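Local coordinates for protein elongation factor G (Thermus thermophilus, PDB 2DY1) that binds GTP and magnesium and probably acts as a GTPase that drives translocation in protein synthesis on the ribosome, at residues Arg92-Val103 / Thr115-Leu125; Gly166-Asp174 / Leu252-Gly260. All blocks are in the same frame, centred on the assembly; numbering follows the deposited sequence.

Contact 1. Residues Arg92-Val103 / Thr115-Leu125; sequences RGALEAADAALV and TERAWTVAERL
Arg-92 NH1 is hydrogen-bonded to the backbone O of Arg-377. On the side of the helix 115-124 it meets a like charge, with Arg-92 NH1 3.6 Å from NH2 of Arg-124. This second guanidinium comes over one face of the first and presents its own edge. The two planes stand 69° apart. The carbonyl of Arg-377 probably offsets part of the like charge on the Arg-92 side. The stem of Arg-92 is extended and crosses Val-121 at about a right angle, with NE 3.7 Å from Val-121 CG2. The other branch of Val-121 turns to Leu-95, with CG1 3.6 Å from Leu-95 CD1. Leu-125 closes the far end of this row by laying CD1 3.7 Å from Leu-95 CB. Helix 92-97 and helix 115-124 are inclined at 37°.

Strand 100-103 runs nearly antiparallel to helix 115-124, at an axis distance of 9.1 Å. Together with strand 129-134 they form a beta-alpha-beta unit of the P-loop GTPase fold, and the helix packs on one face of the sheet.

Ala-101 CB meets Ala-122 CB at 4.0 Å, a plain methyl-to-methyl contact between strand and helix. Val-103 uses both branches. Its CG1 is anti to the backbone N (chi1 -174°) and reaches Thr-115 CG2 at 3.7 Å, while Thr-115 OG1 is hydrogen-bonded to Gln-112 N. Its CG2 meets the six-membered ring of Trp-119 at CE3, 3.7 Å away. Arg-129 makes a cation-pi contact with that indole, and Tyr-248 meets it edge-to-face.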
loop_
_atom_site.group_PDB
_atom_site.type_symbol
_atom_site.label_atom_id
_atom_site.label_comp_id
_atom_site.label_asym_id
_atom_site.label_seq_id
_atom_site.Cartn_x
_atom_site.Cartn_y
_atom_site.Cartn_z
ATOM N N ARG A 92 1.642 1.729 -6.167
ATOM C CA ARG A 92 1.808 3.189 -6.151
ATOM C C ARG A 92 3.194 3.587 -6.632
ATOM O O ARG A 92 3.352 4.614 -7.316
ATOM C CB ARG A 92 1.471 3.743 -4.762
ATOM C CG ARG A 92 -0.047 3.617 -4.477
ATOM C CD ARG A 92 -0.486 4.324 -3.231
ATOM N NE ARG A 92 -1.919 4.107 -2.984
ATOM C CZ ARG A 92 -2.632 4.832 -2.128
ATOM N NH1 ARG A 92 -2.044 5.809 -1.454
ATOM N NH2 ARG A 92 -3.922 4.579 -1.946
ATOM N N GLY A 93 4.189 2.766 -6.317
ATOM C CA GLY A 93 5.540 3.044 -6.786
ATOM C C GLY A 93 5.621 2.999 -8.310
ATOM O O GLY A 93 6.304 3.820 -8.924
ATOM N N ALA A 94 4.944 2.038 -8.942
ATOM C CA ALA A 94 4.963 1.923 -10.403
ATOM C C ALA A 94 4.291 3.134 -11.036
ATOM O O ALA A 94 4.781 3.657 -12.029
ATOM C CB ALA A 94 4.267 0.635 -10.858
ATOM N N LEU A 95 3.184 3.584 -10.452
ATOM C CA LEU A 95 2.487 4.743 -10.998
ATOM C C LEU A 95 3.353 5.997 -10.827
ATOM O O LEU A 95 3.426 6.836 -11.730
ATOM C CB LEU A 95 1.102 4.894 -10.337
ATOM C CG LEU A 95 0.098 3.840 -10.850
ATOM C CD1 LEU A 95 -1.083 3.739 -9.912
ATOM C CD2 LEU A 95 -0.340 4.178 -12.282
ATOM N N GLU A 96 4.012 6.123 -9.676
ATOM C CA GLU A 96 4.913 7.266 -9.422
ATOM C C GLU A 96 5.995 7.351 -10.481
ATOM O O GLU A 96 6.410 8.447 -10.896
ATOM C CB GLU A 96 5.662 7.080 -8.110
ATOM C CG GLU A 96 5.058 7.600 -6.885
ATOM C CD GLU A 96 6.130 7.746 -5.822
ATOM O OE1 GLU A 96 5.795 8.117 -4.702
ATOM O OE2 GLU A 96 7.323 7.497 -6.126
ATOM N N ALA A 97 6.485 6.181 -10.888
ATOM C CA ALA A 97 7.555 6.057 -11.851
ATOM C C ALA A 97 7.196 6.276 -13.298
ATOM O O ALA A 97 8.077 6.461 -14.112
ATOM C CB ALA A 97 8.192 4.659 -11.719
ATOM N N ALA A 98 5.907 6.249 -13.624
ATOM C CA ALA A 98 5.489 6.353 -15.024
ATOM C C ALA A 98 4.880 7.694 -15.368
ATOM O O ALA A 98 4.546 8.453 -14.475
ATOM C CB ALA A 98 4.475 5.249 -15.324
ATOM N N ASP A 99 4.724 7.942 -16.669
ATOM C CA ASP A 99 4.116 9.181 -17.128
ATOM C C ASP A 99 2.677 8.954 -17.603
ATOM O O ASP A 99 1.994 9.908 -18.011
ATOM C CB ASP A 99 4.947 9.806 -18.261
ATOM C CG ASP A 99 6.359 10.153 -17.826
ATOM O OD1 ASP A 99 6.568 10.401 -16.622
ATOM O OD2 ASP A 99 7.259 10.183 -18.703
ATOM N N ALA A 100 2.208 7.705 -17.548
ATOM C CA ALA A 100 0.835 7.374 -17.958
ATOM C C ALA A 100 0.505 6.004 -17.397
ATOM O O ALA A 100 1.412 5.219 -17.096
ATOM C CB ALA A 100 0.713 7.342 -19.476
ATOM N N ALA A 101 -0.793 5.732 -17.256
ATOM C CA ALA A 101 -1.239 4.442 -16.750
ATOM C C ALA A 101 -2.021 3.698 -17.830
ATOM O O ALA A 101 -2.885 4.277 -18.478
ATOM C CB ALA A 101 -2.129 4.646 -15.544
ATOM N N LEU A 102 -1.680 2.431 -18.046
ATOM C CA LEU A 102 -2.405 1.564 -18.981
ATOM C C LEU A 102 -3.186 0.687 -18.014
ATOM O O LEU A 102 -2.595 -0.066 -17.238
ATOM C CB LEU A 102 -1.435 0.718 -19.812
ATOM C CG LEU A 102 -2.071 -0.389 -20.674
ATOM C CD1 LEU A 102 -3.102 0.224 -21.674
ATOM C CD2 LEU A 102 -0.968 -1.131 -21.465
ATOM N N VAL A 103 -4.507 0.772 -18.066
ATOM C CA VAL A 103 -5.355 0.069 -17.110
ATOM C C VAL A 103 -6.042 -1.114 -17.764
ATOM O O VAL A 103 -6.883 -0.934 -18.628
ATOM C CB VAL A 103 -6.423 1.065 -16.541
ATOM C CG1 VAL A 103 -7.237 0.408 -15.436
ATOM C CG2 VAL A 103 -5.723 2.355 -16.014
ATOM N N THR A 115 -9.440 -1.911 -9.980
ATOM C CA THR A 115 -9.345 -1.057 -11.153
ATOM C C THR A 115 -9.495 0.383 -10.661
ATOM O O THR A 115 -8.706 1.252 -11.014
ATOM C CB THR A 115 -10.499 -1.339 -12.149
ATOM O OG1 THR A 115 -10.681 -2.753 -12.300
ATOM C CG2 THR A 115 -10.187 -0.727 -13.499
ATOM N N GLU A 116 -10.521 0.617 -9.845
ATOM C CA GLU A 116 -10.779 1.947 -9.302
ATOM C C GLU A 116 -9.618 2.462 -8.467
ATOM O O GLU A 116 -9.262 3.627 -8.565
ATOM C CB GLU A 116 -12.052 1.933 -8.442
ATOM C CG GLU A 116 -13.332 1.847 -9.246
ATOM C CD GLU A 116 -13.711 3.172 -9.904
ATOM O OE1 GLU A 116 -12.889 4.117 -9.899
ATOM O OE2 GLU A 116 -14.840 3.265 -10.432
ATOM N N ARG A 117 -9.033 1.602 -7.640
ATOM C CA ARG A 117 -7.919 2.052 -6.809
ATOM C C ARG A 117 -6.757 2.563 -7.652
ATOM O O ARG A 117 -6.188 3.622 -7.364
ATOM C CB ARG A 117 -7.380 0.933 -5.926
ATOM C CG ARG A 117 -8.311 0.340 -4.889
ATOM C CD ARG A 117 -7.441 -0.489 -3.966
ATOM N NE ARG A 117 -8.081 -1.661 -3.379
ATOM C CZ ARG A 117 -7.990 -2.915 -3.791
ATOM N NH1 ARG A 117 -7.274 -3.189 -4.849
ATOM N NH2 ARG A 117 -8.609 -3.875 -3.123
ATOM N N ALA A 118 -6.379 1.804 -8.676
ATOM C CA ALA A 118 -5.264 2.223 -9.522
ATOM C C ALA A 118 -5.644 3.485 -10.294
ATOM O O ALA A 118 -4.827 4.389 -10.455
ATOM C CB ALA A 118 -4.880 1.102 -10.482
ATOM N N TRP A 119 -6.884 3.532 -10.788
ATOM C CA TRP A 119 -7.371 4.689 -11.540
ATOM C C TRP A 119 -7.277 5.968 -10.700
ATOM O O TRP A 119 -6.821 7.009 -11.174
ATOM C CB TRP A 119 -8.825 4.451 -11.948
ATOM C CG TRP A 119 -9.361 5.455 -12.929
ATOM C CD1 TRP A 119 -10.013 6.626 -12.650
ATOM C CD2 TRP A 119 -9.289 5.362 -14.346
ATOM N NE1 TRP A 119 -10.351 7.266 -13.816
ATOM C CE2 TRP A 119 -9.917 6.513 -14.876
ATOM C CE3 TRP A 119 -8.757 4.414 -15.229
ATOM C CZ2 TRP A 119 -10.023 6.739 -16.252
ATOM C CZ3 TRP A 119 -8.860 4.636 -16.596
ATOM C CH2 TRP A 119 -9.490 5.795 -17.094
ATOM N N THR A 120 -7.700 5.872 -9.445
ATOM C CA THR A 120 -7.686 7.014 -8.536
ATOM C C THR A 120 -6.264 7.502 -8.250
ATOM O O THR A 120 -6.009 8.704 -8.230
ATOM C CB THR A 120 -8.374 6.652 -7.204
ATOM O OG1 THR A 120 -9.758 6.385 -7.451
ATOM C CG2 THR A 120 -8.260 7.800 -6.212
ATOM N N VAL A 121 -5.350 6.566 -8.018
ATOM C CA VAL A 121 -3.958 6.945 -7.755
ATOM C C VAL A 121 -3.406 7.646 -8.991
ATOM O O VAL A 121 -2.749 8.695 -8.888
ATOM C CB VAL A 121 -3.105 5.705 -7.427
ATOM C CG1 VAL A 121 -1.618 6.092 -7.303
ATOM C CG2 VAL A 121 -3.609 5.097 -6.122
ATOM N N ALA A 122 -3.696 7.093 -10.171
ATOM C CA ALA A 122 -3.210 7.700 -11.399
ATOM C C ALA A 122 -3.751 9.121 -11.530
ATOM O O ALA A 122 -3.023 10.037 -11.907
ATOM C CB ALA A 122 -3.637 6.857 -12.621
ATOM N N GLU A 123 -5.037 9.286 -11.228
ATOM C CA GLU A 123 -5.682 10.596 -11.310
ATOM C C GLU A 123 -5.002 11.602 -10.379
ATOM O O GLU A 123 -4.693 12.730 -10.799
ATOM C CB GLU A 123 -7.172 10.449 -10.973
ATOM C CG GLU A 123 -8.069 11.528 -11.566
ATOM C CD GLU A 123 -9.519 11.075 -11.675
ATOM O OE1 GLU A 123 -10.121 10.744 -10.628
ATOM O OE2 GLU A 123 -10.052 11.039 -12.807
ATOM N N ARG A 124 -4.739 11.198 -9.136
ATOM C CA ARG A 124 -4.101 12.088 -8.165
ATOM C C ARG A 124 -2.691 12.472 -8.586
ATOM O O ARG A 124 -2.216 13.549 -8.252
ATOM C CB ARG A 124 -4.086 11.462 -6.763
ATOM C CG ARG A 124 -5.478 11.276 -6.153
ATOM C CD ARG A 124 -5.424 11.186 -4.628
ATOM N NE ARG A 124 -4.620 10.061 -4.156
ATOM C CZ ARG A 124 -5.100 9.030 -3.465
ATOM N NH1 ARG A 124 -6.389 8.976 -3.159
ATOM N NH2 ARG A 124 -4.290 8.053 -3.074
ATOM N N LEU A 125 -2.018 11.587 -9.317
ATOM C CA LEU A 125 -0.671 11.873 -9.816
ATOM C C LEU A 125 -0.725 12.721 -11.080
ATOM O O LEU A 125 0.309 13.158 -11.577
ATOM C CB LEU A 125 0.083 10.570 -10.119
ATOM C CG LEU A 125 0.614 9.853 -8.877
ATOM C CD1 LEU A 125 0.986 8.435 -9.250
ATOM C CD2 LEU A 125 1.843 10.575 -8.312
#

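Contact 2. Residues Gly166-Asp174 / Leu252-Gly260; sequences GGKWVGLID and LASGEREIG. With GTP (guanosine-5'-triphosphate), chain C.
The loop that follows strand 248-252 holds the guanine end of GTP, and strand 168-174 packs against it. Ser-254 OG donates to GTP O6 at 2.6 Å. The same oxygen accepts from the backbone N of Arg-257, 3.0 Å away and nearly straight at 171°. This ST motif holds the hydroxyl at O6 of the base. Glu-256 OE1 accepts from the ribose O2' of GTP at 2.6 Å.

Behind Ser-254 stands the indole of Trp-169, which its first torsion (chi1 174°, CG anti to the backbone N) sends across to the loop. Ile-259 CD1 lies 3.7 Å from the centroid of its six-membered ring, almost on the normal: a CH-pi contact. Ser-254 CB meets the ring edge, 3.6 Å from CH2. Trp-169 NE1 makes a weak bond to Gly-171 O. Leu-172 and Leu-252 slide past each other, with CD2 of Leu-172 3.7 Å from CB of Leu-252. Beside Lys-168 and Arg-257, a water donates to Trp-169 O and accepts from Arg-257 NH2, near the guanidinium plane. Asp-137, which also binds GTP, touches both Trp-169 and Arg-257. The loop is consistent with the G5 element of translational GTPases, which helps hold the guanine base.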
loop_
_atom_site.group_PDB
_atom_site.type_symbol
_atom_site.label_atom_id
_atom_site.label_comp_id
_atom_site.label_asym_id
_atom_site.label_seq_id
_atom_site.Cartn_x
_atom_site.Cartn_y
_atom_site.Cartn_z
ATOM N N GLY A 166 -18.582 -15.720 -36.907
ATOM C CA GLY A 166 -19.452 -16.749 -36.369
ATOM C C GLY A 166 -19.452 -16.822 -34.853
ATOM O O GLY A 166 -19.389 -17.912 -34.276
ATOM N N GLY A 167 -19.516 -15.666 -34.200
ATOM C CA GLY A 167 -19.538 -15.644 -32.745
ATOM C C GLY A 167 -18.192 -15.732 -32.043
ATOM O O GLY A 167 -18.122 -15.562 -30.828
ATOM N N LYS A 168 -17.125 -15.984 -32.796
ATOM C CA LYS A 168 -15.797 -16.096 -32.217
ATOM C C LYS A 168 -15.010 -14.799 -32.397
ATOM O O LYS A 168 -14.958 -14.252 -33.503
ATOM C CB LYS A 168 -15.047 -17.240 -32.894
ATOM C CG LYS A 168 -13.607 -17.421 -32.432
ATOM C CD LYS A 168 -12.941 -18.526 -33.224
ATOM C CE LYS A 168 -11.501 -18.747 -32.803
ATOM N NZ LYS A 168 -10.829 -19.714 -33.719
ATOM N N TRP A 169 -14.404 -14.313 -31.317
ATOM C CA TRP A 169 -13.599 -13.081 -31.396
ATOM C C TRP A 169 -12.286 -13.438 -32.082
ATOM O O TRP A 169 -11.535 -14.282 -31.587
ATOM C CB TRP A 169 -13.323 -12.550 -29.998
ATOM C CG TRP A 169 -12.390 -11.375 -29.991
ATOM C CD1 TRP A 169 -12.453 -10.268 -30.803
ATOM C CD2 TRP A 169 -11.289 -11.167 -29.107
ATOM N NE1 TRP A 169 -11.456 -9.381 -30.469
ATOM C CE2 TRP A 169 -10.727 -9.907 -29.432
ATOM C CE3 TRP A 169 -10.719 -11.923 -28.070
ATOM C CZ2 TRP A 169 -9.627 -9.381 -28.755
ATOM C CZ3 TRP A 169 -9.615 -11.399 -27.398
ATOM C CH2 TRP A 169 -9.085 -10.136 -27.747
ATOM N N VAL A 170 -12.009 -12.794 -33.210
ATOM C CA VAL A 170 -10.806 -13.074 -33.992
ATOM C C VAL A 170 -9.946 -11.869 -34.301
ATOM O O VAL A 170 -8.860 -12.021 -34.856
ATOM C CB VAL A 170 -11.147 -13.727 -35.363
ATOM C CG1 VAL A 170 -11.909 -15.024 -35.139
ATOM C CG2 VAL A 170 -11.980 -12.759 -36.233
ATOM N N GLY A 171 -10.408 -10.674 -33.950
ATOM C CA GLY A 171 -9.610 -9.519 -34.295
ATOM C C GLY A 171 -10.144 -8.174 -33.870
ATOM O O GLY A 171 -10.956 -8.055 -32.951
ATOM N N LEU A 172 -9.680 -7.157 -34.593
ATOM C CA LEU A 172 -10.004 -5.779 -34.288
ATOM C C LEU A 172 -10.517 -4.991 -35.467
ATOM O O LEU A 172 -10.122 -5.230 -36.611
ATOM C CB LEU A 172 -8.733 -5.034 -33.830
ATOM C CG LEU A 172 -7.883 -5.569 -32.685
ATOM C CD1 LEU A 172 -6.740 -4.602 -32.409
ATOM C CD2 LEU A 172 -8.767 -5.722 -31.457
ATOM N N ILE A 173 -11.407 -4.059 -35.163
ATOM C CA ILE A 173 -11.901 -3.105 -36.149
ATOM C C ILE A 173 -11.366 -1.790 -35.597
ATOM O O ILE A 173 -11.730 -1.364 -34.487
ATOM C CB ILE A 173 -13.441 -3.041 -36.202
ATOM C CG1 ILE A 173 -14.002 -4.364 -36.711
ATOM C CG2 ILE A 173 -13.884 -1.905 -37.155
ATOM C CD1 ILE A 173 -15.511 -4.458 -36.601
ATOM N N ASP A 174 -10.471 -1.163 -36.352
ATOM C CA ASP A 174 -9.878 0.099 -35.933
ATOM C C ASP A 174 -10.871 1.162 -36.390
ATOM O O ASP A 174 -10.978 1.440 -37.581
ATOM C CB ASP A 174 -8.520 0.258 -36.612
ATOM C CG ASP A 174 -7.877 1.580 -36.297
ATOM O OD1 ASP A 174 -8.359 2.584 -36.854
ATOM O OD2 ASP A 174 -6.915 1.617 -35.490
ATOM N N LEU A 252 -8.411 -2.878 -27.379
ATOM C CA LEU A 252 -8.761 -4.272 -27.167
ATOM C C LEU A 252 -7.538 -5.119 -27.491
ATOM O O LEU A 252 -6.995 -5.028 -28.600
ATOM C CB LEU A 252 -9.925 -4.619 -28.115
ATOM C CG LEU A 252 -10.641 -5.959 -28.167
ATOM C CD1 LEU A 252 -11.187 -6.367 -26.804
ATOM C CD2 LEU A 252 -11.789 -5.796 -29.176
ATOM N N ALA A 253 -7.095 -5.948 -26.541
ATOM C CA ALA A 253 -5.941 -6.810 -26.799
ATOM C C ALA A 253 -5.937 -7.954 -25.799
ATOM O O ALA A 253 -6.440 -7.814 -24.689
ATOM C CB ALA A 253 -4.620 -6.013 -26.686
ATOM N N SER A 254 -5.373 -9.086 -26.212
ATOM C CA SER A 254 -5.278 -10.249 -25.335
ATOM C C SER A 254 -3.920 -10.906 -25.559
ATOM O O SER A 254 -3.556 -11.226 -26.684
ATOM C CB SER A 254 -6.363 -11.271 -25.651
ATOM O OG SER A 254 -6.047 -12.516 -25.043
ATOM N N GLY A 255 -3.160 -11.093 -24.481
ATOM C CA GLY A 255 -1.877 -11.751 -24.655
ATOM C C GLY A 255 -2.058 -13.257 -24.774
ATOM O O GLY A 255 -1.209 -13.943 -25.321
ATOM N N GLU A 256 -3.204 -13.755 -24.304
ATOM C CA GLU A 256 -3.486 -15.197 -24.330
ATOM C C GLU A 256 -3.888 -15.624 -25.740
ATOM O O GLU A 256 -3.422 -16.635 -26.240
ATOM C CB GLU A 256 -4.605 -15.508 -23.341
ATOM C CG GLU A 256 -4.836 -16.977 -23.060
ATOM C CD GLU A 256 -3.763 -17.558 -22.170
ATOM O OE1 GLU A 256 -3.363 -16.867 -21.202
ATOM O OE2 GLU A 256 -3.326 -18.701 -22.432
ATOM N N ARG A 257 -4.737 -14.830 -26.388
ATOM C CA ARG A 257 -5.174 -15.129 -27.756
ATOM C C ARG A 257 -4.239 -14.493 -28.795
ATOM O O ARG A 257 -4.402 -14.710 -29.994
ATOM C CB ARG A 257 -6.595 -14.583 -27.987
ATOM C CG ARG A 257 -7.666 -15.104 -27.058
ATOM C CD ARG A 257 -7.873 -16.586 -27.273
ATOM N NE ARG A 257 -8.183 -16.863 -28.667
ATOM C CZ ARG A 257 -8.115 -18.069 -29.225
ATOM N NH1 ARG A 257 -7.744 -19.119 -28.503
ATOM N NH2 ARG A 257 -8.412 -18.223 -30.510
ATOM N N GLU A 258 -3.253 -13.723 -28.329
ATOM C CA GLU A 258 -2.321 -13.009 -29.190
ATOM C C GLU A 258 -3.060 -12.177 -30.235
ATOM O O GLU A 258 -2.783 -12.265 -31.428
ATOM C CB GLU A 258 -1.326 -13.958 -29.874
ATOM C CG GLU A 258 -0.206 -14.408 -28.926
ATOM C CD GLU A 258 0.874 -13.345 -28.677
ATOM O OE1 GLU A 258 0.692 -12.135 -29.036
ATOM O OE2 GLU A 258 1.918 -13.749 -28.104
ATOM N N ILE A 259 -4.007 -11.380 -29.756
ATOM C CA ILE A 259 -4.778 -10.486 -30.614
ATOM C C ILE A 259 -4.508 -9.034 -30.214
ATOM O O ILE A 259 -4.614 -8.679 -29.037
ATOM C CB ILE A 259 -6.298 -10.757 -30.479
ATOM C CG1 ILE A 259 -6.647 -12.107 -31.118
ATOM C CG2 ILE A 259 -7.104 -9.613 -31.134
ATOM C CD1 ILE A 259 -8.115 -12.531 -30.875
ATOM N N GLY A 260 -4.126 -8.206 -31.191
ATOM C CA GLY A 260 -3.919 -6.779 -30.946
ATOM C C GLY A 260 -2.739 -6.347 -30.107
ATOM O O GLY A 260 -2.718 -5.223 -29.630
HETATM P PG GTP C . -2.137 -10.085 -11.174
HETATM O O1G GTP C . -2.360 -11.237 -10.076
HETATM O O2G GTP C . -0.563 -9.876 -11.405
HETATM O O3G GTP C . -2.827 -8.820 -10.836
HETATM O O3B GTP C . -2.739 -10.767 -12.504
HETATM P PB GTP C . -2.473 -10.252 -14.000
HETATM O O1B GTP C . -3.327 -9.067 -14.253
HETATM O O2B GTP C . -1.015 -10.111 -14.228
HETATM O O3A GTP C . -3.115 -11.440 -14.867
HETATM P PA GTP C . -2.282 -12.681 -15.449
HETATM O O1A GTP C . -1.528 -12.237 -16.642
HETATM O O2A GTP C . -1.541 -13.322 -14.339
HETATM O "O5'" GTP C . -3.441 -13.671 -15.957
HETATM C "C5'" GTP C . -4.209 -14.381 -14.984
HETATM C "C4'" GTP C . -4.976 -15.517 -15.657
HETATM O "O4'" GTP C . -5.709 -14.929 -16.745
HETATM C "C3'" GTP C . -3.995 -16.511 -16.282
HETATM O "O3'" GTP C . -4.581 -17.816 -16.274
HETATM C "C2'" GTP C . -3.865 -15.999 -17.716
HETATM O "O2'" GTP C . -3.552 -17.093 -18.583
HETATM C "C1'" GTP C . -5.317 -15.592 -17.957
HETATM N N9 GTP C . -5.476 -14.658 -19.094
HETATM C C8 GTP C . -4.832 -13.504 -19.257
HETATM N N7 GTP C . -5.322 -12.863 -20.316
HETATM C C5 GTP C . -6.285 -13.617 -20.839
HETATM C C6 GTP C . -7.133 -13.469 -21.932
HETATM O O6 GTP C . -7.125 -12.453 -22.625
HETATM N N1 GTP C . -8.042 -14.496 -22.216
HETATM C C2 GTP C . -8.085 -15.637 -21.406
HETATM N N2 GTP C . -8.949 -16.613 -21.671
HETATM N N3 GTP C . -7.254 -15.741 -20.357
HETATM C C4 GTP C . -6.376 -14.770 -20.067
HETATM O O HOH W 1 -9.376 -16.117 -32.223
#

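Overall arrangement
Both contacts lie in the GTP-binding domain and reach the same ten-stranded sheet. They follow one another along the chain and neither nest nor cross. Contact 1 comes first. It closes a short loop of 11 residues and ties helix 88-97 and strand 100-106 to helix 113-124. Contact 2 spans 77 residues, including helices 198-213, 217-225 and 231-243. It brings strand 168-174, on the antiparallel side of the sheet, back to the loop between strand 248-252 and helix 261-271. Their centres are 26 Å apart, and their nearest atoms about 8 Å. The 252-260 loop of contact 2 binds the nucleoside end of GTP. Contact 1 approaches the P-loop through Thr-115, whose side chain is about 6 Å from that of Ser-20.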